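Local coordinates for zinc-binding protein TroA (Treponema pallidum, PDB 1K0F) that binds zinc with high affinity and specificity in the periplasm and hands it to the membrane permease of an ABC importer, at residues G258-V261 with G262-H266; A196-M199 with Q200-A203; A116-E119 with S120-L124; F171-F174 with S175-Y178. All blocks are in the same frame, centred on the assembly; numbering follows the deposited sequence.

Interaction 1: residues G258-V261 with G262-H266; sequences GTYV and GMVTH
Y260 spreads its ring beside V264, one turn further along the helix, and the methyl CG2 of V264 sits over one face of that ring, 4.0 Å from its centroid and displaced toward the rim. The two side chains run alongside each other in the same direction. A chi1 of 178° puts the tyrosine CG beside the carbonyl carbon and sends the ring out across the helix direction, where the valine methyl meets it in a CH-pi contact; the nearest atoms are Y260 CE1 and V264 CG2, 3.7 Å apart. M263 approaches the same ring obliquely through its sulfur, SD lying 4.4 Å from Y260 CD1.

The pair illustrates i to i+4 packing in the first turn of a helix. T259 is the N-cap residue, and its carbonyl O receives the N-H of M263 at 2.6 Å, while its OG1 is bonded back to S256 O. On another side of the turn, V261 O is gripped twice by T265: the backbone N arrives at 2.9 Å, and OG1 also donates from 2.9 Å, standing 46° out of the carbonyl plane. The hydroxyl thus spends its proton on its own helix.

Beyond the segments, Y260 OH is bonded to W104 O. The M263 side chain is about 7 Å from that of the zinc ligand D248. Helix 260-273 starts here between two others: Y260 and M263 rest on M11 of helix 10-20, while Y260 and V264 lean on the long helix 129-156, through L143, L146 and V150.

Interaction 2: residues A196-M199 with Q200-A203; sequences AHDM and QELA
H197 and E201 meet across one turn at the start of helix 196-208, an i to i+4 approach of carboxylate to imidazole on a helix whose other side is packed into the protein. A regular backbone ladder runs through both sides, and in it Q200 N donates to A196 O at 2.8 Å, almost straight. On the packed side A203 N donates to M199 O at 2.6 Å. L202 and A203 are buried against L228 of helix 225-233, and M199 joins L202 on L185.

The solvent side is looser and less certain. H197 O and E201 CG are too close in the model, so the local placement is doubtful. As modelled, E201 runs out extended beyond CG and its carboxylate crosses toward the imidazole, the two planes 44° apart. Although E201 OE2 comes within 2.7 Å of H197 NE2, the angle is too poor for a hydrogen bond. The ring is held from its other nitrogen, where ND1 is bonded to S195 OG, a hydroxyl that also pairs with D198 OD2.

Two acidic groups lie close on this exposed face, which would tend to favour an intervening donor. A water fills that role: it donates to D198 OD1 at 2.9 Å and, weakly, to E201 OE2 at 3.4 Å.

Interaction 3: residues A116-E119 with S120-L124; sequences AVYE and SLCKL
Two first torsions bring Y118 and C122 together: the tyrosine CG is swung roughly opposite its backbone N (chi1 152°), sending the ring outward from the helix, and the cysteine SG is turned beside its own N (chi1 -73°), back toward that ring. The result is a cysteine sulfur-aromatic contact at i to i+4 near the end of helix 107-124. SG stands 3.9 Å from the ring centroid and 33° off its normal, an oblique approach. C122 SG is nearest to Y118 CE1, at 3.4 Å.

Helix 129-156 holds the tyrosine twice: T133 OG1 is bonded to Y118 OH, and the ring of Y136 stacks on that of Y118. C122 touches the same helix through T129 and F132, placing the sulfur contact in the seam between the two helices.

A different face of the turn is aliphatic. V117 CG1 and L121 CD1 are 4.3 Å apart, a light touch within a layer that reaches helix 10-20: V117 rests on V16, and L121 on I19 and A20. V117 also meets L56, and L121 meets L54, in strand 54-57 of the parallel sheet.

S120 is buried nearby, and A116 O accepts from it twice, from the backbone N at 2.8 Å in a well-bent bond and only weakly from the hydroxyl OG at 3.3 Å.

Interaction 4: residues F171-F174 with S175-Y178; sequences FGYF and SRAY
S175 turns its hydroxyl back on the preceding turn: OG donates to G172 O at 2.6 Å, lying in the carbonyl plane on a lone pair. That oxygen is gripped a second time by the backbone N of R176 at 2.8 Å, a shared acceptor in the first turn of the helix. The position of OG between the backbone N and the carbonyl carbon (chi1 89°) is what points it at G172. Alongside, F171 holds the N-cap position, and its O receives S175 N at 2.7 Å.

Two aromatic contacts flank this polar strip. F174 and Y178 cross at about a right angle as side chains, with the ring planes at 51° and F174 CD1 coming to 3.9 Å from Y178 CD2; the pair is oblique. Y173 and R176 instead run side by side, and the guanidinium NH2 comes 4.0 Å from Y173 CD1, with its plane 67° from that of the ring.

The turn belongs to the helix of a beta-alpha-beta unit, strand 163-166, helix 172-178 and strand 181-184. F174 faces L164 of the first strand and stacks its ring on that of F180 just before the second.

Further out, polar ends are fixed by other parts of the chain. R176 NH2 is bonded to Q90 O, and Y173 OH to D100 O; the Y173 side chain is about 5 Å from that of the zinc ligand H102. Y178 OH reaches D147 OD1 on helix 129-156, and F171 stacks on F105, its side chain about 6 Å from that of the zinc ligand H168.

Along the chain the order is interaction 3, interaction 4, interaction 2, interaction 1, each on its own helix. Interactions 2 and 3 lie on opposite sides of the chain's centre, their centres 44 Å apart, while interactions 1 and 4 come between, 16 Å apart centre to centre and about 6 Å at the nearest atoms. Helix 129-156, the longest in the chain and the backbone helix of this family, is touched by side chains of interactions 1, 3 and 4; V150 meets both V264 and F174. Interactions 1 and 4 also lie near the zinc ligands, without touching them, which places them between the vacant site of this closed, zinc-free form and the backbone helix, whereas interaction 3 is remote from it.

Interaction 1: residues G258-V261 with G262-H266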
ATOM      1  N   GLY A 258      -3.322   9.610  -6.848  1.00 19.43           N
ATOM      2  CA  GLY A 258      -1.950   9.290  -7.194  1.00 19.63           C
ATOM      3  C   GLY A 258      -0.939   9.760  -6.167  1.00 18.35           C
ATOM      4  O   GLY A 258       0.246   9.962  -6.463  1.00 18.60           O
ATOM      5  N   THR A 259      -1.417   9.956  -4.950  1.00 16.71           N
ATOM      6  CA  THR A 259      -0.559  10.377  -3.860  1.00 13.39           C
ATOM      7  C   THR A 259      -0.989   9.521  -2.697  1.00 14.07           C
ATOM      8  O   THR A 259      -2.120   9.045  -2.661  1.00 13.44           O
ATOM      9  CB  THR A 259      -0.743  11.882  -3.521  1.00  9.78           C
ATOM     10  OG1 THR A 259      -2.006  12.085  -2.880  1.00  9.99           O
ATOM     11  CG2 THR A 259      -0.677  12.725  -4.773  1.00  5.84           C
ATOM     12  N   TYR A 260      -0.075   9.293  -1.765  1.00 17.36           N
ATOM     13  CA  TYR A 260      -0.379   8.495  -0.594  1.00 20.80           C
ATOM     14  C   TYR A 260      -1.658   9.037   0.010  1.00 24.07           C
ATOM     15  O   TYR A 260      -2.700   8.382  -0.007  1.00 25.33           O
ATOM     16  CB  TYR A 260       0.749   8.619   0.413  1.00 21.53           C
ATOM     17  CG  TYR A 260       0.496   7.860   1.681  1.00 23.15           C
ATOM     18  CD1 TYR A 260       0.339   6.475   1.659  1.00 22.34           C
ATOM     19  CD2 TYR A 260       0.417   8.521   2.904  1.00 21.40           C
ATOM     20  CE1 TYR A 260       0.109   5.765   2.827  1.00 24.56           C
ATOM     21  CE2 TYR A 260       0.189   7.822   4.075  1.00 23.21           C
ATOM     22  CZ  TYR A 260       0.035   6.446   4.031  1.00 24.44           C
ATOM     23  OH  TYR A 260      -0.205   5.743   5.188  1.00 26.39           O
ATOM     24  N   VAL A 261      -1.562  10.259   0.525  1.00 26.98           N
ATOM     25  CA  VAL A 261      -2.676  10.960   1.138  1.00 28.01           C
ATOM     26  C   VAL A 261      -3.994  10.711   0.423  1.00 27.10           C
ATOM     27  O   VAL A 261      -4.934  10.184   1.017  1.00 28.34           O
ATOM     28  CB  VAL A 261      -2.401  12.485   1.164  1.00 31.27           C
ATOM     29  CG1 VAL A 261      -3.715  13.276   1.217  1.00 30.37           C
ATOM     30  CG2 VAL A 261      -1.516  12.819   2.355  1.00 31.37           C
ATOM     31  N   GLY A 262      -4.063  11.093  -0.848  1.00 25.20           N
ATOM     32  CA  GLY A 262      -5.291  10.910  -1.600  1.00 23.24           C
ATOM     33  C   GLY A 262      -5.648   9.459  -1.835  1.00 23.23           C
ATOM     34  O   GLY A 262      -6.818   9.079  -1.776  1.00 21.83           O
ATOM     35  N   MET A 263      -4.644   8.637  -2.098  1.00 22.33           N
ATOM     36  CA  MET A 263      -4.881   7.224  -2.342  1.00 24.36           C
ATOM     37  C   MET A 263      -5.622   6.620  -1.163  1.00 24.13           C
ATOM     38  O   MET A 263      -6.578   5.861  -1.336  1.00 24.18           O
ATOM     39  CB  MET A 263      -3.560   6.479  -2.528  1.00 26.29           C
ATOM     40  CG  MET A 263      -3.651   4.979  -2.231  1.00 25.11           C
ATOM     41  SD  MET A 263      -2.371   4.383  -1.104  1.00 21.82           S
ATOM     42  CE  MET A 263      -2.113   2.706  -1.758  1.00 23.95           C
ATOM     43  N   VAL A 264      -5.150   6.958   0.035  1.00 23.54           N
ATOM     44  CA  VAL A 264      -5.744   6.468   1.279  1.00 22.20           C
ATOM     45  C   VAL A 264      -7.073   7.171   1.581  1.00 22.53           C
ATOM     46  O   VAL A 264      -7.986   6.582   2.178  1.00 22.61           O
ATOM     47  CB  VAL A 264      -4.779   6.674   2.466  1.00 19.42           C
ATOM     48  CG1 VAL A 264      -5.448   6.259   3.756  1.00 19.62           C
ATOM     49  CG2 VAL A 264      -3.513   5.874   2.242  1.00 19.24           C
ATOM     50  N   THR A 265      -7.181   8.432   1.170  1.00 20.25           N
ATOM     51  CA  THR A 265      -8.404   9.166   1.401  1.00 18.08           C
ATOM     52  C   THR A 265      -9.448   8.498   0.553  1.00 16.39           C
ATOM     53  O   THR A 265     -10.580   8.305   0.985  1.00 17.39           O
ATOM     54  CB  THR A 265      -8.286  10.630   0.978  1.00 17.57           C
ATOM     55  OG1 THR A 265      -7.433  11.316   1.901  1.00 19.18           O
ATOM     56  CG2 THR A 265      -9.647  11.287   0.998  1.00 17.56           C
ATOM     57  N   HIS A 266      -9.061   8.137  -0.663  1.00 16.82           N
ATOM     58  CA  HIS A 266      -9.987   7.479  -1.558  1.00 16.20           C
ATOM     59  C   HIS A 266     -10.449   6.198  -0.910  1.00 16.60           C
ATOM     60  O   HIS A 266     -11.631   5.860  -0.943  1.00 19.14           O
ATOM     61  CB  HIS A 266      -9.329   7.114  -2.880  1.00 17.19           C
ATOM     62  CG  HIS A 266      -9.979   5.948  -3.561  1.00 16.78           C
ATOM     63  ND1 HIS A 266     -10.966   6.098  -4.509  1.00 13.82           N
ATOM     64  CD2 HIS A 266      -9.859   4.616  -3.346  1.00 13.34           C
ATOM     65  CE1 HIS A 266     -11.420   4.906  -4.854  1.00 13.78           C
ATOM     66  NE2 HIS A 266     -10.770   3.995  -4.158  1.00 10.99           N
TER

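Interaction 2: residues A196-M199 with Q200-A203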
ATOM      1  N   ALA A 196     -11.187 -22.532  -4.544  1.00 60.75           N
ATOM      2  CA  ALA A 196     -12.634 -22.502  -4.687  1.00 58.89           C
ATOM      3  C   ALA A 196     -13.263 -22.528  -3.293  1.00 57.83           C
ATOM      4  O   ALA A 196     -14.166 -21.743  -2.996  1.00 56.72           O
ATOM      5  CB  ALA A 196     -13.096 -23.698  -5.496  1.00 59.23           C
ATOM      6  N   HIS A 197     -12.771 -23.436  -2.446  1.00 56.26           N
ATOM      7  CA  HIS A 197     -13.244 -23.578  -1.068  1.00 53.56           C
ATOM      8  C   HIS A 197     -13.139 -22.245  -0.344  1.00 51.10           C
ATOM      9  O   HIS A 197     -14.012 -21.876   0.428  1.00 50.77           O
ATOM     10  CB  HIS A 197     -12.406 -24.613  -0.310  1.00 54.70           C
ATOM     11  CG  HIS A 197     -11.962 -24.157   1.050  1.00 56.44           C
ATOM     12  ND1 HIS A 197     -10.989 -23.197   1.234  1.00 57.04           N
ATOM     13  CD2 HIS A 197     -12.360 -24.528   2.292  1.00 56.60           C
ATOM     14  CE1 HIS A 197     -10.806 -22.997   2.529  1.00 56.98           C
ATOM     15  NE2 HIS A 197     -11.627 -23.792   3.192  1.00 55.91           N
ATOM     16  N   ASP A 198     -12.050 -21.532  -0.588  1.00 48.97           N
ATOM     17  CA  ASP A 198     -11.843 -20.243   0.043  1.00 47.73           C
ATOM     18  C   ASP A 198     -12.890 -19.214  -0.398  1.00 46.70           C
ATOM     19  O   ASP A 198     -13.502 -18.561   0.442  1.00 47.45           O
ATOM     20  CB  ASP A 198     -10.431 -19.741  -0.265  1.00 48.07           C
ATOM     21  CG  ASP A 198      -9.366 -20.491   0.519  1.00 48.22           C
ATOM     22  OD1 ASP A 198      -9.441 -20.511   1.765  1.00 48.23           O
ATOM     23  OD2 ASP A 198      -8.452 -21.062  -0.108  1.00 48.21           O
ATOM     24  N   MET A 199     -13.111 -19.072  -1.705  1.00 45.55           N
ATOM     25  CA  MET A 199     -14.102 -18.111  -2.205  1.00 44.23           C
ATOM     26  C   MET A 199     -15.480 -18.473  -1.691  1.00 44.60           C
ATOM     27  O   MET A 199     -16.256 -17.611  -1.287  1.00 45.50           O
ATOM     28  CB  MET A 199     -14.139 -18.095  -3.734  1.00 42.18           C
ATOM     29  CG  MET A 199     -15.275 -17.255  -4.300  1.00 38.95           C
ATOM     30  SD  MET A 199     -15.210 -17.048  -6.092  1.00 39.20           S
ATOM     31  CE  MET A 199     -13.569 -16.341  -6.322  1.00 36.24           C
ATOM     32  N   GLN A 200     -15.782 -19.764  -1.746  1.00 44.97           N
ATOM     33  CA  GLN A 200     -17.047 -20.300  -1.275  1.00 43.99           C
ATOM     34  C   GLN A 200     -17.361 -19.747   0.107  1.00 43.01           C
ATOM     35  O   GLN A 200     -18.380 -19.092   0.317  1.00 41.15           O
ATOM     36  CB  GLN A 200     -16.951 -21.820  -1.190  1.00 46.22           C
ATOM     37  CG  GLN A 200     -18.107 -22.540  -1.814  1.00 49.49           C
ATOM     38  CD  GLN A 200     -18.141 -22.358  -3.307  1.00 51.98           C
ATOM     39  OE1 GLN A 200     -18.905 -21.544  -3.830  1.00 53.08           O
ATOM     40  NE2 GLN A 200     -17.308 -23.117  -4.009  1.00 54.07           N
ATOM     41  N   GLU A 201     -16.469 -20.030   1.048  1.00 43.24           N
ATOM     42  CA  GLU A 201     -16.627 -19.581   2.423  1.00 43.64           C
ATOM     43  C   GLU A 201     -16.832 -18.077   2.478  1.00 41.96           C
ATOM     44  O   GLU A 201     -17.804 -17.597   3.051  1.00 41.73           O
ATOM     45  CB  GLU A 201     -15.398 -19.983   3.245  1.00 46.69           C
ATOM     46  CG  GLU A 201     -14.995 -21.441   3.046  1.00 52.41           C
ATOM     47  CD  GLU A 201     -14.114 -21.984   4.158  1.00 55.45           C
ATOM     48  OE1 GLU A 201     -14.630 -22.750   5.002  1.00 55.94           O
ATOM     49  OE2 GLU A 201     -12.905 -21.652   4.183  1.00 59.77           O
ATOM     50  N   LEU A 202     -15.914 -17.334   1.874  1.00 39.25           N
ATOM     51  CA  LEU A 202     -16.009 -15.887   1.868  1.00 38.24           C
ATOM     52  C   LEU A 202     -17.339 -15.427   1.289  1.00 38.53           C
ATOM     53  O   LEU A 202     -17.944 -14.472   1.775  1.00 38.93           O
ATOM     54  CB  LEU A 202     -14.865 -15.290   1.059  1.00 37.04           C
ATOM     55  CG  LEU A 202     -14.708 -13.783   1.247  1.00 36.00           C
ATOM     56  CD1 LEU A 202     -14.733 -13.453   2.731  1.00 36.16           C
ATOM     57  CD2 LEU A 202     -13.412 -13.325   0.611  1.00 35.42           C
ATOM     58  N   ALA A 203     -17.794 -16.111   0.246  1.00 38.23           N
ATOM     59  CA  ALA A 203     -19.057 -15.763  -0.387  1.00 37.45           C
ATOM     60  C   ALA A 203     -20.176 -15.841   0.646  1.00 37.11           C
ATOM     61  O   ALA A 203     -20.894 -14.870   0.873  1.00 36.73           O
ATOM     62  CB  ALA A 203     -19.335 -16.707  -1.542  1.00 37.60           C
TER
HETATM   63  O   HOH W   1      -9.941 -20.122   4.550  1.00 96.00           O

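Interaction 3: residues A116-E119 with S120-L124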
ATOM      1  N   ALA A 116      12.317   7.046   6.912  1.00 22.75           N
ATOM      2  CA  ALA A 116      13.380   6.343   6.207  1.00 20.22           C
ATOM      3  C   ALA A 116      13.653   7.034   4.871  1.00 17.33           C
ATOM      4  O   ALA A 116      14.800   7.299   4.521  1.00 14.92           O
ATOM      5  CB  ALA A 116      12.970   4.889   5.978  1.00 19.38           C
ATOM      6  N   VAL A 117      12.593   7.316   4.128  1.00 16.30           N
ATOM      7  CA  VAL A 117      12.727   7.989   2.841  1.00 18.67           C
ATOM      8  C   VAL A 117      13.444   9.329   3.022  1.00 20.12           C
ATOM      9  O   VAL A 117      14.435   9.620   2.350  1.00 19.45           O
ATOM     10  CB  VAL A 117      11.357   8.257   2.226  1.00 16.44           C
ATOM     11  CG1 VAL A 117      11.521   9.002   0.929  1.00 17.51           C
ATOM     12  CG2 VAL A 117      10.625   6.949   2.000  1.00 16.02           C
ATOM     13  N   TYR A 118      12.921  10.130   3.945  1.00 21.44           N
ATOM     14  CA  TYR A 118      13.482  11.434   4.243  1.00 21.99           C
ATOM     15  C   TYR A 118      14.954  11.337   4.581  1.00 22.85           C
ATOM     16  O   TYR A 118      15.778  12.034   3.998  1.00 24.08           O
ATOM     17  CB  TYR A 118      12.735  12.060   5.416  1.00 22.73           C
ATOM     18  CG  TYR A 118      13.560  13.026   6.248  1.00 22.68           C
ATOM     19  CD1 TYR A 118      13.904  14.269   5.749  1.00 23.60           C
ATOM     20  CD2 TYR A 118      13.951  12.699   7.535  1.00 22.39           C
ATOM     21  CE1 TYR A 118      14.619  15.181   6.517  1.00 23.35           C
ATOM     22  CE2 TYR A 118      14.666  13.598   8.326  1.00 23.77           C
ATOM     23  CZ  TYR A 118      14.993  14.841   7.810  1.00 24.25           C
ATOM     24  OH  TYR A 118      15.671  15.738   8.582  1.00 23.77           O
ATOM     25  N   GLU A 119      15.283  10.472   5.532  1.00 24.23           N
ATOM     26  CA  GLU A 119      16.666  10.298   5.966  1.00 25.28           C
ATOM     27  C   GLU A 119      17.577   9.715   4.883  1.00 25.37           C
ATOM     28  O   GLU A 119      18.793   9.896   4.927  1.00 26.17           O
ATOM     29  CB  GLU A 119      16.722   9.414   7.215  1.00 26.43           C
ATOM     30  CG  GLU A 119      16.452  10.169   8.508  1.00 28.39           C
ATOM     31  CD  GLU A 119      16.418   9.264   9.715  1.00 28.09           C
ATOM     32  OE1 GLU A 119      16.271   9.785  10.839  1.00 28.07           O
ATOM     33  OE2 GLU A 119      16.537   8.034   9.536  1.00 28.79           O
ATOM     34  N   SER A 120      16.996   9.000   3.926  1.00 24.97           N
ATOM     35  CA  SER A 120      17.775   8.418   2.839  1.00 23.81           C
ATOM     36  C   SER A 120      18.138   9.556   1.890  1.00 24.59           C
ATOM     37  O   SER A 120      19.277   9.677   1.423  1.00 22.16           O
ATOM     38  CB  SER A 120      16.940   7.380   2.088  1.00 22.52           C
ATOM     39  OG  SER A 120      17.174   6.082   2.591  1.00 22.19           O
ATOM     40  N   LEU A 121      17.145  10.396   1.615  1.00 25.33           N
ATOM     41  CA  LEU A 121      17.327  11.539   0.737  1.00 25.23           C
ATOM     42  C   LEU A 121      18.403  12.465   1.298  1.00 25.32           C
ATOM     43  O   LEU A 121      19.227  12.995   0.554  1.00 26.03           O
ATOM     44  CB  LEU A 121      16.003  12.294   0.577  1.00 25.16           C
ATOM     45  CG  LEU A 121      14.885  11.571  -0.189  1.00 24.34           C
ATOM     46  CD1 LEU A 121      13.667  12.477  -0.273  1.00 24.04           C
ATOM     47  CD2 LEU A 121      15.365  11.181  -1.592  1.00 23.60           C
ATOM     48  N   CYS A 122      18.398  12.648   2.615  1.00 25.16           N
ATOM     49  CA  CYS A 122      19.381  13.507   3.265  1.00 26.06           C
ATOM     50  C   CYS A 122      20.763  12.902   3.087  1.00 26.07           C
ATOM     51  O   CYS A 122      21.721  13.600   2.764  1.00 28.35           O
ATOM     52  CB  CYS A 122      19.073  13.644   4.758  1.00 26.00           C
ATOM     53  SG  CYS A 122      17.647  14.663   5.167  1.00 25.15           S
ATOM     54  N   LYS A 123      20.852  11.596   3.314  1.00 28.12           N
ATOM     55  CA  LYS A 123      22.106  10.860   3.171  1.00 27.76           C
ATOM     56  C   LYS A 123      22.587  11.012   1.737  1.00 26.81           C
ATOM     57  O   LYS A 123      23.777  11.146   1.489  1.00 29.47           O
ATOM     58  CB  LYS A 123      21.891   9.374   3.479  1.00 29.47           C
ATOM     59  CG  LYS A 123      22.199   8.947   4.908  1.00 30.59           C
ATOM     60  CD  LYS A 123      22.040  10.078   5.912  1.00 32.53           C
ATOM     61  CE  LYS A 123      21.918   9.535   7.322  1.00 34.69           C
ATOM     62  NZ  LYS A 123      22.657  10.365   8.308  1.00 37.20           N
ATOM     63  N   LEU A 124      21.648  10.993   0.799  1.00 25.86           N
ATOM     64  CA  LEU A 124      21.969  11.140  -0.612  1.00 25.23           C
ATOM     65  C   LEU A 124      22.426  12.579  -0.902  1.00 25.21           C
ATOM     66  O   LEU A 124      23.442  12.794  -1.565  1.00 26.11           O
ATOM     67  CB  LEU A 124      20.741  10.776  -1.451  1.00 22.29           C
ATOM     68  CG  LEU A 124      20.842  10.833  -2.973  1.00 23.05           C
ATOM     69  CD1 LEU A 124      21.794   9.762  -3.472  1.00 20.05           C
ATOM     70  CD2 LEU A 124      19.445  10.643  -3.568  1.00 22.21           C
TER

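Interaction 4: residues F171-F174 with S175-Y178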
ATOM      1  N   PHE A 171      -4.855  -5.262   4.171  1.00 28.23           N
ATOM      2  CA  PHE A 171      -5.329  -4.204   5.046  1.00 28.30           C
ATOM      3  C   PHE A 171      -5.268  -4.598   6.501  1.00 28.33           C
ATOM      4  O   PHE A 171      -5.957  -4.024   7.333  1.00 27.61           O
ATOM      5  CB  PHE A 171      -6.755  -3.801   4.671  1.00 28.08           C
ATOM      6  CG  PHE A 171      -6.874  -3.210   3.293  1.00 27.37           C
ATOM      7  CD1 PHE A 171      -7.152  -4.020   2.198  1.00 26.87           C
ATOM      8  CD2 PHE A 171      -6.725  -1.846   3.090  1.00 26.60           C
ATOM      9  CE1 PHE A 171      -7.279  -3.482   0.919  1.00 27.00           C
ATOM     10  CE2 PHE A 171      -6.851  -1.295   1.810  1.00 27.67           C
ATOM     11  CZ  PHE A 171      -7.129  -2.116   0.724  1.00 27.30           C
ATOM     12  N   GLY A 172      -4.437  -5.585   6.807  1.00 30.30           N
ATOM     13  CA  GLY A 172      -4.294  -6.031   8.182  1.00 32.70           C
ATOM     14  C   GLY A 172      -4.040  -4.878   9.146  1.00 34.28           C
ATOM     15  O   GLY A 172      -4.745  -4.744  10.155  1.00 35.68           O
ATOM     16  N   TYR A 173      -3.033  -4.053   8.850  1.00 33.12           N
ATOM     17  CA  TYR A 173      -2.719  -2.907   9.703  1.00 31.29           C
ATOM     18  C   TYR A 173      -3.870  -1.917   9.639  1.00 31.72           C
ATOM     19  O   TYR A 173      -4.170  -1.235  10.613  1.00 31.32           O
ATOM     20  CB  TYR A 173      -1.441  -2.217   9.244  1.00 27.36           C
ATOM     21  CG  TYR A 173      -0.204  -3.071   9.334  1.00 24.71           C
ATOM     22  CD1 TYR A 173       0.837  -2.739  10.196  1.00 23.83           C
ATOM     23  CD2 TYR A 173      -0.034  -4.166   8.496  1.00 25.18           C
ATOM     24  CE1 TYR A 173       2.021  -3.470  10.206  1.00 23.07           C
ATOM     25  CE2 TYR A 173       1.142  -4.894   8.502  1.00 22.18           C
ATOM     26  CZ  TYR A 173       2.163  -4.549   9.350  1.00 22.07           C
ATOM     27  OH  TYR A 173       3.332  -5.273   9.314  1.00 24.73           O
ATOM     28  N   PHE A 174      -4.510  -1.834   8.479  1.00 32.58           N
ATOM     29  CA  PHE A 174      -5.640  -0.932   8.316  1.00 33.07           C
ATOM     30  C   PHE A 174      -6.707  -1.365   9.326  1.00 33.44           C
ATOM     31  O   PHE A 174      -7.338  -0.532   9.981  1.00 32.89           O
ATOM     32  CB  PHE A 174      -6.185  -1.017   6.882  1.00 32.07           C
ATOM     33  CG  PHE A 174      -7.442  -0.221   6.657  1.00 30.63           C
ATOM     34  CD1 PHE A 174      -7.379   1.143   6.381  1.00 28.48           C
ATOM     35  CD2 PHE A 174      -8.693  -0.838   6.734  1.00 30.04           C
ATOM     36  CE1 PHE A 174      -8.540   1.878   6.189  1.00 28.50           C
ATOM     37  CE2 PHE A 174      -9.859  -0.114   6.544  1.00 28.52           C
ATOM     38  CZ  PHE A 174      -9.787   1.245   6.271  1.00 28.52           C
ATOM     39  N   SER A 175      -6.884  -2.676   9.454  1.00 33.42           N
ATOM     40  CA  SER A 175      -7.858  -3.221  10.380  1.00 35.12           C
ATOM     41  C   SER A 175      -7.404  -2.953  11.807  1.00 36.64           C
ATOM     42  O   SER A 175      -8.167  -2.428  12.620  1.00 37.79           O
ATOM     43  CB  SER A 175      -8.018  -4.728  10.149  1.00 36.37           C
ATOM     44  OG  SER A 175      -7.099  -5.489  10.924  1.00 38.74           O
ATOM     45  N   ARG A 176      -6.152  -3.295  12.103  1.00 35.96           N
ATOM     46  CA  ARG A 176      -5.599  -3.106  13.438  1.00 35.62           C
ATOM     47  C   ARG A 176      -5.581  -1.641  13.865  1.00 36.58           C
ATOM     48  O   ARG A 176      -5.779  -1.326  15.037  1.00 35.42           O
ATOM     49  CB  ARG A 176      -4.179  -3.676  13.495  1.00 34.95           C
ATOM     50  CG  ARG A 176      -3.429  -3.360  14.777  1.00 35.13           C
ATOM     51  CD  ARG A 176      -2.078  -4.047  14.804  1.00 37.01           C
ATOM     52  NE  ARG A 176      -1.010  -3.143  14.392  1.00 40.18           N
ATOM     53  CZ  ARG A 176       0.289  -3.395  14.529  1.00 40.68           C
ATOM     54  NH1 ARG A 176       0.698  -4.532  15.073  1.00 41.16           N
ATOM     55  NH2 ARG A 176       1.185  -2.499  14.128  1.00 40.64           N
ATOM     56  N   ALA A 177      -5.375  -0.750  12.899  1.00 39.17           N
ATOM     57  CA  ALA A 177      -5.284   0.685  13.170  1.00 40.21           C
ATOM     58  C   ALA A 177      -6.601   1.401  13.387  1.00 41.81           C
ATOM     59  O   ALA A 177      -6.777   2.094  14.387  1.00 43.09           O
ATOM     60  CB  ALA A 177      -4.521   1.374  12.049  1.00 38.79           C
ATOM     61  N   TYR A 178      -7.529   1.222  12.455  1.00 43.44           N
ATOM     62  CA  TYR A 178      -8.814   1.898  12.527  1.00 43.77           C
ATOM     63  C   TYR A 178     -10.028   1.005  12.791  1.00 44.30           C
ATOM     64  O   TYR A 178     -11.171   1.447  12.638  1.00 45.38           O
ATOM     65  CB  TYR A 178      -8.989   2.710  11.243  1.00 44.32           C
ATOM     66  CG  TYR A 178      -7.685   3.347  10.812  1.00 44.59           C
ATOM     67  CD1 TYR A 178      -7.269   4.564  11.355  1.00 45.03           C
ATOM     68  CD2 TYR A 178      -6.830   2.701   9.918  1.00 45.19           C
ATOM     69  CE1 TYR A 178      -6.032   5.119  11.027  1.00 44.07           C
ATOM     70  CE2 TYR A 178      -5.589   3.251   9.582  1.00 44.34           C
ATOM     71  CZ  TYR A 178      -5.199   4.457  10.144  1.00 43.95           C
ATOM     72  OH  TYR A 178      -3.973   4.995   9.839  1.00 44.63           O
TER